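PDB 6MGB: capsular polysaccharide export system protein KpsC from Thermosulfurimonas dismutans, which probably transfers Kdo, forming a beta-2,4 linkage, in building the glycolipid anchor of Gram-negative bacterial capsules. Local coordinates for residues D74-S79 with S246-F251; E183-A188 with M217-S222; T103-L108 with C280-R285; S44-W49 with R56-K61. All blocks are in the same frame, centred on the assembly; numbering follows the deposited sequence. Where two conformers were deposited one is given.

Overall arrangement
From the N terminus, contact 4 closes first: a short loop folds helix 53-65 back on strand 45-49 in the mixed sheet. The chain continues into strand 69-74, whose end opens contact 1, and then into 103-108, which opens contact 3. Next comes the parallel sheet, where contact 2 closes a loop of 28 residues on helix 180-191, nested inside the loops of both contact 1 and contact 3. Contact 1 closes at 246-251, joining the loop after strand 69-74 to helix 248-255. Contact 3 crosses it, joining the loop into helix 107-114 to the loop that follows strand 275-276. Contacts 1 and 4 touch where Trp49 packs on Asp74; the centres of contacts 2 and 4 lie about 40 Å apart.

Contact 1. Residues D74-S79 with S246-F251; sequences DGFLRS and SSQMGF. With C5P (cytidine-5'-monophosphate), chain D.
Gln248 reaches across to Phe76 with both ends of its carboxamide. Its NE2 donates to Phe76 O at 2.9 Å, with the acceptor close to the amide plane, while the donor meets the carbonyl at a C=O...N angle of 117°. On the other side of the same group, OE1 lies at the edge of the Phe76 ring, 3.6 Å from CD1, and the amide and ring planes stand 80° apart. The side chain spans this gap because it is fully extended, CG anti to the backbone N (chi1 177°). OE1 also accepts from Lys140, so both polar atoms of the buried amide are satisfied and its rotation is fixed.

Away from this tight pairing of Phe76 with Gln248 the segments diverge, and cytidine-5'-monophosphate occupies the region beside Gln248. There Gln248 N donates to phosphate O3P at 2.8 Å and Ser247 OG to O1P. Ser247 is also the N-cap residue, its OG accepting from Met249 N, and Met249 SD lies 3.4 Å from N3 of the cytosine. Glu252, Asp163, His202 and Lys200 also hydrogen-bond the nucleotide. The contact thus joins the loop following strand 69-74 to the N terminus of helix 248-255, with Phe76 stacked on Phe267 and Phe251 resting on helix 289-299.

Contact 2. Residues E183-A188 with M217-S222; sequences EMYFAA and MKLHRS
Leu219 lays one methyl group over the centre of the Tyr185 ring. CD2 stands 3.9 Å from the ring centroid and only 4° off the ring normal, a CH-pi contact in which the methyl is almost equally far from several ring carbons. Leu219 can be followed outward from CB, which passes 4.1 Å from Tyr185 OH beyond the ring. From there the chain runs back over the ring, in the direction opposite to the tyrosine, and its branch CD2 ends above the aromatic face. The leucine CG is anti to its carbonyl carbon (chi1 -51°), which puts the branch on this side.

The tyrosine in turn points out from the helix, CG anti to the backbone N, and its hydroxyl reaches the loop: OH lies 3.7 Å from His220 CB and near the backbone N of the same residue. Within the loop, Ser222 N donates to His220 ND1 at 3.1 Å in a nearly straight bond of 169°, which ties the imidazole to the backbone two residues on. Phe186, next along the helix, receives CD2 of Tyr185 over its own ring face.

Tyr185 also packs on Leu161 of strand 158-162 and on Val223. The arrangement is that of a helix lying against a parallel sheet, with the loop before strand 224-226 closing over the tyrosine, as in the Rossmann-like domains of GT-B glycosyltransferases.

Contact 3. Residues T103-L108 with C280-R285; sequences TRPSLL and CERRKR
One face of the Arg282 guanidinium lies over the peptide joining Arg104 and Pro105, with Arg104 C 3.4 Å above the plane and Pro105 N 3.6 Å above it, both offset toward the rim. Thr103 O approaches NH1 obliquely at 3.8 Å. Arg104 O comes within 3.0 Å of NH2 at an angle too poor for a hydrogen bond; the guanidinium lies face-on over the peptide, while Glu109 forms a salt bridge with NE and Ala102 O accepts from NH2. A bend at chi3 (46°) in the otherwise extended side chain turns the guanidinium over the loop, and the aliphatic part follows, CD meeting Pro105 CG at 3.8 Å where the two side chains cross nearly at right angles.

The edge of the neighbouring Arg283 guanidinium is used differently. A water in its plane accepts from NH2 at 3.1 Å and lies 2.8 Å from Arg104 O, which it can also reach as donor, a probable bridge. Arg283 also pairs with Glu109, a carboxylate shared by both arginines.

This is a surface contact between the loop leading into helix 107-114 and the type I turn Cys280 to Arg283 that precedes helix 289-299. Ser106 caps the first of these helices, and Leu108 packs against Ala295 and Ala296 of the second.

Contact 4. Residues S44-W49 with R56-K61; sequences SAVAGW and RKAMQK
A beta-alpha-beta crossover, strand 45-49, helix 53-65 and strand 69-74, contains this contact, in which the helix returns over the strand that precedes it. The two axes run nearly antiparallel, 160° between their N-to-C directions, and approach to 7.2 Å, close packing made possible by the small residues at the interface. Gly48 and Ala58 are nearest in register, their CA atoms 5.9 Å apart.

Ala58 carries the helix side. Its methyl CB points at the strand and sits between two strand residues, touching the side chain of Val46 on one hand and the backbone oxygen of Ala47 on the other. Gly48 presents only backbone here, its CA 4.4 Å from the same methyl. The segments meet by van der Waals contact alone. The strand's own backbone bonds run to its neighbours in the sheet, Val46 with Leu70 and Ala47 with Gly12, while the side chain of Ala47 turns away from the helix to rest on Val11 and Leu72.

In one of two modelled conformers, Val46 directs CG1 at the helix by holding it anti to the backbone N (chi1 -179°), which brings this methyl 3.7 Å from Ala58 CB. The backbone contact does not depend on that choice: Ala58 CB lies 3.6 Å from Ala47 O.

Contact 1. Residues D74-S79 with S246-F251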
loop_
_atom_site.group_PDB
_atom_site.type_symbol
_atom_site.label_atom_id
_atom_site.label_comp_id
_atom_site.label_asym_id
_atom_site.label_seq_id
_atom_site.Cartn_x
_atom_site.Cartn_y
_atom_site.Cartn_z
ATOM N N ASP A 74 -1.524 -7.262 -3.191
ATOM C CA ASP A 74 -2.090 -6.390 -4.210
ATOM C C ASP A 74 -1.154 -5.219 -4.462
ATOM O O ASP A 74 -0.489 -4.725 -3.547
ATOM C CB ASP A 74 -3.466 -5.876 -3.778
ATOM C CG ASP A 74 -4.525 -6.954 -3.810
ATOM O OD1 ASP A 74 -4.381 -7.909 -4.601
ATOM O OD2 ASP A 74 -5.506 -6.846 -3.045
ATOM N N GLY A 75 -1.091 -4.781 -5.714
ATOM C CA GLY A 75 -0.311 -3.610 -6.046
ATOM C C GLY A 75 -0.885 -2.357 -5.415
ATOM O O GLY A 75 -2.002 -2.331 -4.897
ATOM N N PHE A 76 -0.086 -1.287 -5.459
ATOM C CA PHE A 76 -0.531 -0.013 -4.905
ATOM C C PHE A 76 -1.675 0.582 -5.716
ATOM O O PHE A 76 -2.561 1.232 -5.148
ATOM C CB PHE A 76 0.646 0.959 -4.827
ATOM C CG PHE A 76 1.682 0.578 -3.802
ATOM C CD1 PHE A 76 1.310 0.246 -2.510
ATOM C CD2 PHE A 76 3.028 0.547 -4.135
ATOM C CE1 PHE A 76 2.257 -0.103 -1.568
ATOM C CE2 PHE A 76 3.980 0.195 -3.196
ATOM C CZ PHE A 76 3.594 -0.131 -1.911
ATOM N N LEU A 77 -1.672 0.379 -7.032
ATOM C CA LEU A 77 -2.827 0.649 -7.882
ATOM C C LEU A 77 -3.465 -0.696 -8.205
ATOM O O LEU A 77 -2.887 -1.497 -8.946
ATOM C CB LEU A 77 -2.424 1.382 -9.159
ATOM C CG LEU A 77 -1.726 2.734 -9.012
ATOM C CD1 LEU A 77 -1.463 3.336 -10.384
ATOM C CD2 LEU A 77 -2.552 3.685 -8.158
ATOM N N ARG A 78 -4.649 -0.952 -7.647
ATOM C CA ARG A 78 -5.212 -2.298 -7.680
ATOM C C ARG A 78 -6.300 -2.467 -8.737
ATOM O O ARG A 78 -6.204 -3.363 -9.579
ATOM C CB ARG A 78 -5.761 -2.687 -6.303
ATOM C CG ARG A 78 -6.092 -4.171 -6.217
ATOM C CD ARG A 78 -7.041 -4.501 -5.091
ATOM N NE ARG A 78 -7.347 -5.929 -5.069
ATOM C CZ ARG A 78 -8.184 -6.531 -5.911
ATOM N NH1 ARG A 78 -8.812 -5.835 -6.851
ATOM N NH2 ARG A 78 -8.399 -7.835 -5.810
ATOM N N SER A 79 -7.345 -1.648 -8.702
ATOM C CA SER A 79 -8.525 -1.959 -9.504
ATOM C C SER A 79 -9.504 -0.792 -9.464
ATOM O O SER A 79 -9.294 0.208 -8.769
ATOM C CB SER A 79 -9.197 -3.237 -8.997
ATOM O OG SER A 79 -9.489 -3.132 -7.612
ATOM N N SER A 246 -0.179 3.724 9.628
ATOM C CA SER A 246 0.569 3.022 8.588
ATOM C C SER A 246 -0.204 2.863 7.280
ATOM O O SER A 246 0.177 2.020 6.458
ATOM C CB SER A 246 0.977 1.628 9.086
ATOM O OG SER A 246 -0.168 0.829 9.332
ATOM N N SER A 247 -1.259 3.642 7.054
ATOM C CA SER A 247 -2.110 3.445 5.890
ATOM C C SER A 247 -1.416 3.891 4.605
ATOM O O SER A 247 -0.648 4.856 4.586
ATOM C CB SER A 247 -3.419 4.216 6.058
ATOM O OG SER A 247 -4.211 4.143 4.887
ATOM N N GLN A 248 -1.709 3.179 3.512
ATOM C CA GLN A 248 -1.253 3.622 2.198
ATOM C C GLN A 248 -1.810 4.997 1.856
ATOM O O GLN A 248 -1.215 5.728 1.057
ATOM C CB GLN A 248 -1.660 2.610 1.125
ATOM C CG GLN A 248 -1.291 3.023 -0.298
ATOM C CD GLN A 248 -1.733 2.009 -1.333
ATOM O OE1 GLN A 248 -1.939 0.835 -1.022
ATOM N NE2 GLN A 248 -1.890 2.459 -2.571
ATOM N N MET A 249 -2.952 5.365 2.441
ATOM C CA MET A 249 -3.528 6.674 2.171
ATOM C C MET A 249 -2.612 7.797 2.635
ATOM O O MET A 249 -2.721 8.920 2.133
ATOM C CB MET A 249 -4.901 6.787 2.839
ATOM C CG MET A 249 -5.666 8.048 2.480
ATOM S SD MET A 249 -7.402 7.951 2.965
ATOM C CE MET A 249 -7.956 9.608 2.577
ATOM N N GLY A 250 -1.711 7.516 3.580
ATOM C CA GLY A 250 -0.708 8.502 3.948
ATOM C C GLY A 250 0.227 8.830 2.801
ATOM O O GLY A 250 0.611 9.986 2.610
ATOM N N PHE A 251 0.607 7.817 2.017
ATOM C CA PHE A 251 1.443 8.076 0.851
ATOM C C PHE A 251 0.661 8.805 -0.233
ATOM O O PHE A 251 1.213 9.665 -0.929
ATOM C CB PHE A 251 2.017 6.772 0.304
ATOM C CG PHE A 251 3.025 6.977 -0.788
ATOM C CD1 PHE A 251 4.220 7.626 -0.523
ATOM C CD2 PHE A 251 2.779 6.532 -2.076
ATOM C CE1 PHE A 251 5.153 7.826 -1.522
ATOM C CE2 PHE A 251 3.710 6.728 -3.081
ATOM C CZ PHE A 251 4.899 7.376 -2.802
HETATM O O3P C5P D . -3.299 0.819 3.552
HETATM P P C5P D . -4.804 0.823 3.691
HETATM O O1P C5P D . -5.173 1.476 5.019
HETATM O O2P C5P D . -5.542 -0.496 3.576
HETATM O "O5'" C5P D . -5.336 1.783 2.540
HETATM C "C5'" C5P D . -5.551 1.311 1.219
HETATM C "C4'" C5P D . -6.177 2.384 0.366
HETATM O "O4'" C5P D . -7.563 2.555 0.761
HETATM C "C3'" C5P D . -5.571 3.772 0.517
HETATM O "O3'" C5P D . -4.425 3.958 -0.296
HETATM C "C2'" C5P D . -6.728 4.693 0.148
HETATM O "O2'" C5P D . -6.860 4.814 -1.261
HETATM C "C1'" C5P D . -7.927 3.917 0.693
HETATM N N1 C5P D . -8.308 4.367 2.054
HETATM C C2 C5P D . -9.470 5.291 2.250
HETATM N N3 C5P D . -9.847 5.740 3.636
HETATM C C4 C5P D . -9.091 5.277 4.796
HETATM C C5 C5P D . -7.934 4.358 4.600
HETATM C C6 C5P D . -7.558 3.909 3.214
HETATM O O2 C5P D . -10.087 5.669 1.315
HETATM N N4 C5P D . -9.454 5.715 6.140
#

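Contact 2. Residues E183-A188 with M217-S222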
loop_
_atom_site.group_PDB
_atom_site.type_symbol
_atom_site.label_atom_id
_atom_site.label_comp_id
_atom_site.label_asym_id
_atom_site.label_seq_id
_atom_site.Cartn_x
_atom_site.Cartn_y
_atom_site.Cartn_z
ATOM N N GLU A 183 -3.476 7.070 20.763
ATOM C CA GLU A 183 -2.444 8.086 20.942
ATOM C C GLU A 183 -2.464 9.092 19.799
ATOM O O GLU A 183 -2.329 10.300 20.020
ATOM C CB GLU A 183 -1.072 7.417 21.044
ATOM C CG GLU A 183 0.070 8.374 21.346
ATOM C CD GLU A 183 1.413 7.674 21.409
ATOM O OE1 GLU A 183 1.540 6.568 20.843
ATOM O OE2 GLU A 183 2.344 8.230 22.028
ATOM N N MET A 184 -2.633 8.608 18.566
ATOM C CA MET A 184 -2.691 9.504 17.417
ATOM C C MET A 184 -3.829 10.504 17.557
ATOM O O MET A 184 -3.671 11.690 17.242
ATOM C CB MET A 184 -2.854 8.693 16.132
ATOM C CG MET A 184 -2.876 9.530 14.866
ATOM S SD MET A 184 -2.981 8.523 13.376
ATOM C CE MET A 184 -4.683 7.980 13.455
ATOM N N TYR A 185 -4.989 10.042 18.025
ATOM C CA TYR A 185 -6.137 10.927 18.171
ATOM C C TYR A 185 -5.843 12.045 19.163
ATOM O O TYR A 185 -5.987 13.231 18.843
ATOM C CB TYR A 185 -7.357 10.124 18.612
ATOM C CG TYR A 185 -8.511 10.982 19.061
ATOM C CD1 TYR A 185 -9.284 11.673 18.139
ATOM C CD2 TYR A 185 -8.829 11.104 20.406
ATOM C CE1 TYR A 185 -10.342 12.461 18.544
ATOM C CE2 TYR A 185 -9.886 11.890 20.822
ATOM C CZ TYR A 185 -10.639 12.567 19.885
ATOM O OH TYR A 185 -11.693 13.353 20.289
ATOM N N PHE A 186 -5.418 11.687 20.374
ATOM C CA PHE A 186 -5.227 12.701 21.405
ATOM C C PHE A 186 -4.009 13.567 21.120
ATOM O O PHE A 186 -3.955 14.721 21.560
ATOM C CB PHE A 186 -5.123 12.032 22.775
ATOM C CG PHE A 186 -6.431 11.488 23.269
ATOM C CD1 PHE A 186 -7.410 12.344 23.743
ATOM C CD2 PHE A 186 -6.691 10.129 23.245
ATOM C CE1 PHE A 186 -8.621 11.857 24.190
ATOM C CE2 PHE A 186 -7.903 9.633 23.695
ATOM C CZ PHE A 186 -8.869 10.501 24.165
ATOM N N ALA A 187 -3.031 13.042 20.379
ATOM C CA ALA A 187 -1.924 13.876 19.927
ATOM C C ALA A 187 -2.407 14.932 18.940
ATOM O O ALA A 187 -1.959 16.085 18.985
ATOM C CB ALA A 187 -0.833 13.012 19.296
ATOM N N ALA A 188 -3.320 14.559 18.040
ATOM C CA ALA A 188 -3.880 15.533 17.109
ATOM C C ALA A 188 -4.677 16.600 17.848
ATOM O O ALA A 188 -4.576 17.791 17.531
ATOM C CB ALA A 188 -4.756 14.826 16.076
ATOM N N MET A 217 -14.168 3.536 18.399
ATOM C CA MET A 217 -13.988 4.339 19.597
ATOM C C MET A 217 -15.157 5.303 19.782
ATOM O O MET A 217 -15.854 5.672 18.834
ATOM C CB MET A 217 -12.687 5.137 19.526
ATOM C CG MET A 217 -11.432 4.298 19.418
ATOM S SD MET A 217 -9.958 5.335 19.430
ATOM C CE MET A 217 -8.696 4.130 19.039
ATOM N N LYS A 218 -15.362 5.710 21.033
ATOM C CA LYS A 218 -16.317 6.758 21.379
ATOM C C LYS A 218 -15.517 8.046 21.522
ATOM O O LYS A 218 -14.875 8.281 22.549
ATOM C CB LYS A 218 -17.074 6.426 22.661
ATOM C CG LYS A 218 -18.100 5.319 22.522
ATOM C CD LYS A 218 -18.841 5.107 23.832
ATOM C CE LYS A 218 -19.850 3.974 23.733
ATOM N NZ LYS A 218 -20.531 3.729 25.034
ATOM N N LEU A 219 -15.545 8.872 20.485
ATOM C CA LEU A 219 -14.791 10.115 20.455
ATOM C C LEU A 219 -15.685 11.284 20.852
ATOM O O LEU A 219 -16.911 11.176 20.903
ATOM C CB LEU A 219 -14.197 10.342 19.062
ATOM C CG LEU A 219 -13.407 9.164 18.486
ATOM C CD1 LEU A 219 -12.998 9.451 17.051
ATOM C CD2 LEU A 219 -12.188 8.851 19.340
ATOM N N HIS A 220 -15.045 12.416 21.140
ATOM C CA HIS A 220 -15.783 13.628 21.468
ATOM C C HIS A 220 -16.788 13.936 20.365
ATOM O O HIS A 220 -16.513 13.737 19.179
ATOM C CB HIS A 220 -14.812 14.799 21.650
ATOM C CG HIS A 220 -15.420 15.993 22.321
ATOM N ND1 HIS A 220 -16.225 16.891 21.654
ATOM C CD2 HIS A 220 -15.334 16.441 23.595
ATOM C CE1 HIS A 220 -16.613 17.838 22.489
ATOM N NE2 HIS A 220 -16.087 17.588 23.674
ATOM N N ARG A 221 -17.967 14.417 20.765
ATOM C CA ARG A 221 -19.044 14.640 19.807
ATOM C C ARG A 221 -18.665 15.643 18.725
ATOM O O ARG A 221 -19.243 15.606 17.634
ATOM C CB ARG A 221 -20.305 15.115 20.533
ATOM C CG ARG A 221 -21.042 14.026 21.306
ATOM C CD ARG A 221 -21.465 12.879 20.400
ATOM N NE ARG A 221 -22.444 11.997 21.030
ATOM C CZ ARG A 221 -22.872 10.856 20.497
ATOM N NH1 ARG A 221 -22.406 10.450 19.323
ATOM N NH2 ARG A 221 -23.766 10.117 21.138
ATOM N N SER A 222 -17.713 16.536 18.998
ATOM C CA SER A 222 -17.296 17.512 18.000
ATOM C C SER A 222 -16.464 16.882 16.893
ATOM O O SER A 222 -16.312 17.491 15.829
ATOM C CB SER A 222 -16.503 18.639 18.662
ATOM O OG SER A 222 -15.207 18.203 19.035
#

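Contact 3. Residues T103-L108 with C280-R285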
loop_
_atom_site.group_PDB
_atom_site.type_symbol
_atom_site.label_atom_id
_atom_site.label_comp_id
_atom_site.label_asym_id
_atom_site.label_seq_id
_atom_site.Cartn_x
_atom_site.Cartn_y
_atom_site.Cartn_z
ATOM N N THR A 103 10.377 -4.440 10.162
ATOM C CA THR A 103 11.307 -5.168 11.021
ATOM C C THR A 103 12.450 -5.812 10.245
ATOM O O THR A 103 13.443 -6.215 10.861
ATOM C CB THR A 103 10.568 -6.253 11.812
ATOM O OG1 THR A 103 10.208 -7.333 10.941
ATOM C CG2 THR A 103 9.308 -5.687 12.467
ATOM N N ARG A 104 12.334 -5.921 8.926
ATOM C CA ARG A 104 13.373 -6.495 8.080
ATOM C C ARG A 104 13.525 -5.658 6.818
ATOM O O ARG A 104 12.671 -4.810 6.526
ATOM C CB ARG A 104 13.034 -7.931 7.677
ATOM C CG ARG A 104 12.678 -8.879 8.804
ATOM C CD ARG A 104 12.090 -10.150 8.213
ATOM N NE ARG A 104 10.865 -9.866 7.466
ATOM C CZ ARG A 104 10.436 -10.554 6.411
ATOM N NH1 ARG A 104 11.129 -11.584 5.943
ATOM N NH2 ARG A 104 9.307 -10.201 5.810
ATOM N N PRO A 105 14.584 -5.868 6.043
ATOM C CA PRO A 105 14.634 -5.270 4.706
ATOM C C PRO A 105 13.527 -5.826 3.824
ATOM O O PRO A 105 13.040 -6.941 4.023
ATOM C CB PRO A 105 16.020 -5.673 4.184
ATOM C CG PRO A 105 16.814 -6.008 5.396
ATOM C CD PRO A 105 15.839 -6.555 6.390
ATOM N N SER A 106 13.122 -5.019 2.849
ATOM C CA SER A 106 12.265 -5.456 1.758
ATOM C C SER A 106 12.925 -5.038 0.452
ATOM O O SER A 106 13.862 -4.236 0.439
ATOM C CB SER A 106 10.857 -4.855 1.863
ATOM O OG SER A 106 10.873 -3.470 1.557
ATOM N N LEU A 107 12.437 -5.588 -0.661
ATOM C CA LEU A 107 12.952 -5.158 -1.957
ATOM C C LEU A 107 12.812 -3.651 -2.117
ATOM O O LEU A 107 13.739 -2.978 -2.582
ATOM C CB LEU A 107 12.227 -5.890 -3.088
ATOM C CG LEU A 107 12.538 -5.381 -4.502
ATOM C CD1 LEU A 107 14.016 -5.551 -4.832
ATOM C CD2 LEU A 107 11.672 -6.082 -5.534
ATOM N N LEU A 108 11.662 -3.099 -1.720
ATOM C CA LEU A 108 11.442 -1.664 -1.863
ATOM C C LEU A 108 12.417 -0.873 -0.999
ATOM O O LEU A 108 13.022 0.101 -1.460
ATOM C CB LEU A 108 9.996 -1.317 -1.505
ATOM C CG LEU A 108 9.634 0.171 -1.541
ATOM C CD1 LEU A 108 9.969 0.791 -2.890
ATOM C CD2 LEU A 108 8.161 0.370 -1.224
ATOM N N CYS A 280 13.668 4.037 12.356
ATOM C CA CYS A 280 14.131 2.866 11.606
ATOM C C CYS A 280 15.561 3.167 11.164
ATOM O O CYS A 280 15.787 3.739 10.095
ATOM C CB CYS A 280 13.222 2.558 10.423
ATOM S SG CYS A 280 13.610 0.997 9.599
ATOM N N GLU A 281 16.525 2.774 12.001
ATOM C CA GLU A 281 17.924 3.081 11.729
ATOM C C GLU A 281 18.415 2.453 10.431
ATOM O O GLU A 281 19.375 2.956 9.837
ATOM C CB GLU A 281 18.801 2.606 12.889
ATOM C CG GLU A 281 18.318 3.040 14.267
ATOM C CD GLU A 281 18.068 4.532 14.361
ATOM O OE1 GLU A 281 17.207 4.940 15.169
ATOM O OE2 GLU A 281 18.728 5.296 13.628
ATOM N N ARG A 282 17.785 1.368 9.982
ATOM C CA ARG A 282 18.204 0.711 8.751
ATOM C C ARG A 282 17.951 1.572 7.521
ATOM O O ARG A 282 18.593 1.359 6.486
ATOM C CB ARG A 282 17.476 -0.626 8.615
ATOM C CG ARG A 282 18.141 -1.611 7.676
ATOM C CD ARG A 282 17.363 -2.915 7.610
ATOM N NE ARG A 282 15.929 -2.673 7.462
ATOM C CZ ARG A 282 15.025 -2.797 8.431
ATOM N NH1 ARG A 282 15.372 -3.188 9.653
ATOM N NH2 ARG A 282 13.754 -2.532 8.172
ATOM N N ARG A 283 17.038 2.537 7.610
ATOM C CA ARG A 283 16.742 3.443 6.504
ATOM C C ARG A 283 17.598 4.693 6.671
ATOM O O ARG A 283 17.361 5.503 7.575
ATOM C CB ARG A 283 15.253 3.779 6.470
ATOM C CG ARG A 283 14.382 2.562 6.226
ATOM C CD ARG A 283 12.895 2.880 6.259
ATOM N NE ARG A 283 12.108 1.657 6.138
ATOM C CZ ARG A 283 10.779 1.602 6.171
ATOM N NH1 ARG A 283 10.061 2.709 6.320
ATOM N NH2 ARG A 283 10.170 0.430 6.060
ATOM N N LYS A 284 18.595 4.847 5.805
ATOM C CA LYS A 284 19.597 5.897 5.943
ATOM C C LYS A 284 19.540 6.944 4.844
ATOM O O LYS A 284 19.725 8.131 5.123
ATOM C CB LYS A 284 20.996 5.273 5.975
ATOM C CG LYS A 284 21.160 4.219 7.059
ATOM C CD LYS A 284 22.622 3.933 7.356
ATOM C CE LYS A 284 22.774 3.104 8.623
ATOM N NZ LYS A 284 22.138 1.762 8.505
ATOM N N ARG A 285 19.286 6.542 3.603
ATOM C CA ARG A 285 19.302 7.474 2.485
ATOM C C ARG A 285 18.047 8.336 2.486
ATOM O O ARG A 285 16.930 7.822 2.591
ATOM C CB ARG A 285 19.414 6.715 1.165
ATOM C CG ARG A 285 19.507 7.616 -0.052
ATOM C CD ARG A 285 20.337 6.975 -1.144
ATOM N NE ARG A 285 20.397 7.809 -2.340
ATOM C CZ ARG A 285 20.936 7.429 -3.492
ATOM N NH1 ARG A 285 20.941 8.262 -4.524
ATOM N NH2 ARG A 285 21.467 6.220 -3.619
HETATM O O HOH W 1 11.217 -2.513 5.680
#

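Contact 4. Residues S44-W49 with R56-K61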
loop_
_atom_site.group_PDB
_atom_site.type_symbol
_atom_site.label_atom_id
_atom_site.label_comp_id
_atom_site.label_asym_id
_atom_site.label_seq_id
_atom_site.Cartn_x
_atom_site.Cartn_y
_atom_site.Cartn_z
ATOM N N SER A 44 11.738 -23.215 -7.902
ATOM C CA SER A 44 12.550 -22.008 -7.883
ATOM C C SER A 44 12.196 -21.070 -6.737
ATOM O O SER A 44 12.917 -20.090 -6.520
ATOM C CB SER A 44 12.420 -21.253 -9.210
ATOM O OG SER A 44 11.087 -20.834 -9.443
ATOM N N ALA A 45 11.121 -21.344 -6.001
ATOM C CA ALA A 45 10.717 -20.510 -4.875
ATOM C C ALA A 45 9.405 -21.051 -4.322
ATOM O O ALA A 45 8.790 -21.963 -4.884
ATOM C CB ALA A 45 10.544 -19.036 -5.259
ATOM N N VAL A 46 9.001 -20.479 -3.194
ATOM C CA VAL A 46 7.682 -20.681 -2.606
ATOM C C VAL A 46 7.083 -19.301 -2.366
ATOM O O VAL A 46 7.807 -18.336 -2.099
ATOM C CB VAL A 46 7.754 -21.487 -1.289
ATOM C CG1 VAL A 46 6.363 -21.709 -0.711
ATOM C CG2 VAL A 46 8.459 -22.816 -1.506
ATOM N N ALA A 47 5.760 -19.208 -2.446
ATOM C CA ALA A 47 5.087 -17.924 -2.309
ATOM C C ALA A 47 3.874 -18.058 -1.402
ATOM O O ALA A 47 3.291 -19.137 -1.270
ATOM C CB ALA A 47 4.650 -17.373 -3.675
ATOM N N GLY A 48 3.501 -16.939 -0.779
ATOM C CA GLY A 48 2.325 -16.884 0.066
ATOM C C GLY A 48 1.760 -15.480 0.085
ATOM O O GLY A 48 2.395 -14.524 -0.367
ATOM N N TRP A 49 0.549 -15.367 0.628
ATOM C CA TRP A 49 -0.219 -14.125 0.605
ATOM C C TRP A 49 -0.428 -13.642 2.034
ATOM O O TRP A 49 -1.184 -14.253 2.796
ATOM C CB TRP A 49 -1.560 -14.330 -0.095
ATOM C CG TRP A 49 -2.270 -13.051 -0.402
ATOM C CD1 TRP A 49 -2.976 -12.274 0.468
ATOM C CD2 TRP A 49 -2.346 -12.401 -1.674
ATOM N NE1 TRP A 49 -3.485 -11.177 -0.183
ATOM C CE2 TRP A 49 -3.112 -11.232 -1.501
ATOM C CE3 TRP A 49 -1.838 -12.693 -2.944
ATOM C CZ2 TRP A 49 -3.384 -10.356 -2.550
ATOM C CZ3 TRP A 49 -2.110 -11.822 -3.984
ATOM C CH2 TRP A 49 -2.876 -10.667 -3.780
ATOM N N ARG A 56 2.016 -18.476 6.323
ATOM C CA ARG A 56 3.068 -18.774 7.287
ATOM C C ARG A 56 3.611 -20.186 7.106
ATOM O O ARG A 56 4.781 -20.443 7.414
ATOM C CB ARG A 56 2.547 -18.574 8.711
ATOM C CG ARG A 56 2.520 -17.114 9.139
ATOM C CD ARG A 56 1.986 -16.923 10.551
ATOM N NE ARG A 56 0.540 -17.133 10.634
ATOM C CZ ARG A 56 -0.071 -17.983 11.459
ATOM N NH1 ARG A 56 0.617 -18.731 12.313
ATOM N NH2 ARG A 56 -1.393 -18.078 11.435
ATOM N N LYS A 57 2.788 -21.112 6.607
ATOM C CA LYS A 57 3.298 -22.439 6.281
ATOM C C LYS A 57 4.258 -22.364 5.102
ATOM O O LYS A 57 5.293 -23.039 5.089
ATOM C CB LYS A 57 2.152 -23.402 5.968
ATOM C CG LYS A 57 2.633 -24.825 5.683
ATOM C CD LYS A 57 1.511 -25.754 5.249
ATOM C CE LYS A 57 2.045 -27.160 5.008
ATOM N NZ LYS A 57 1.044 -28.056 4.364
ATOM N N ALA A 58 3.927 -21.544 4.102
ATOM C CA ALA A 58 4.821 -21.357 2.965
ATOM C C ALA A 58 6.151 -20.759 3.407
ATOM O O ALA A 58 7.217 -21.192 2.952
ATOM C CB ALA A 58 4.150 -20.468 1.918
ATOM N N MET A 59 6.110 -19.758 4.290
ATOM C CA MET A 59 7.346 -19.201 4.833
ATOM C C MET A 59 8.179 -20.281 5.507
ATOM O O MET A 59 9.403 -20.329 5.342
ATOM C CB MET A 59 7.031 -18.087 5.829
ATOM C CG MET A 59 6.265 -16.915 5.253
ATOM S SD MET A 59 5.761 -15.756 6.539
ATOM C CE MET A 59 4.624 -14.713 5.628
ATOM N N GLN A 60 7.528 -21.152 6.280
ATOM C CA GLN A 60 8.237 -22.224 6.969
ATOM C C GLN A 60 8.894 -23.177 5.979
ATOM O O GLN A 60 10.029 -23.619 6.192
ATOM C CB GLN A 60 7.265 -22.962 7.895
ATOM C CG GLN A 60 7.482 -24.463 8.047
ATOM C CD GLN A 60 8.794 -24.809 8.712
ATOM O OE1 GLN A 60 9.596 -23.931 9.033
ATOM N NE2 GLN A 60 9.015 -26.100 8.938
ATOM N N LYS A 61 8.196 -23.507 4.889
ATOM C CA LYS A 61 8.778 -24.395 3.887
ATOM C C LYS A 61 9.954 -23.733 3.179
ATOM O O LYS A 61 10.979 -24.382 2.937
ATOM C CB LYS A 61 7.709 -24.825 2.882
ATOM C CG LYS A 61 6.616 -25.716 3.473
ATOM C CD LYS A 61 7.188 -26.947 4.166
ATOM C CE LYS A 61 6.099 -27.856 4.700
ATOM N NZ LYS A 61 6.633 -28.760 5.756
#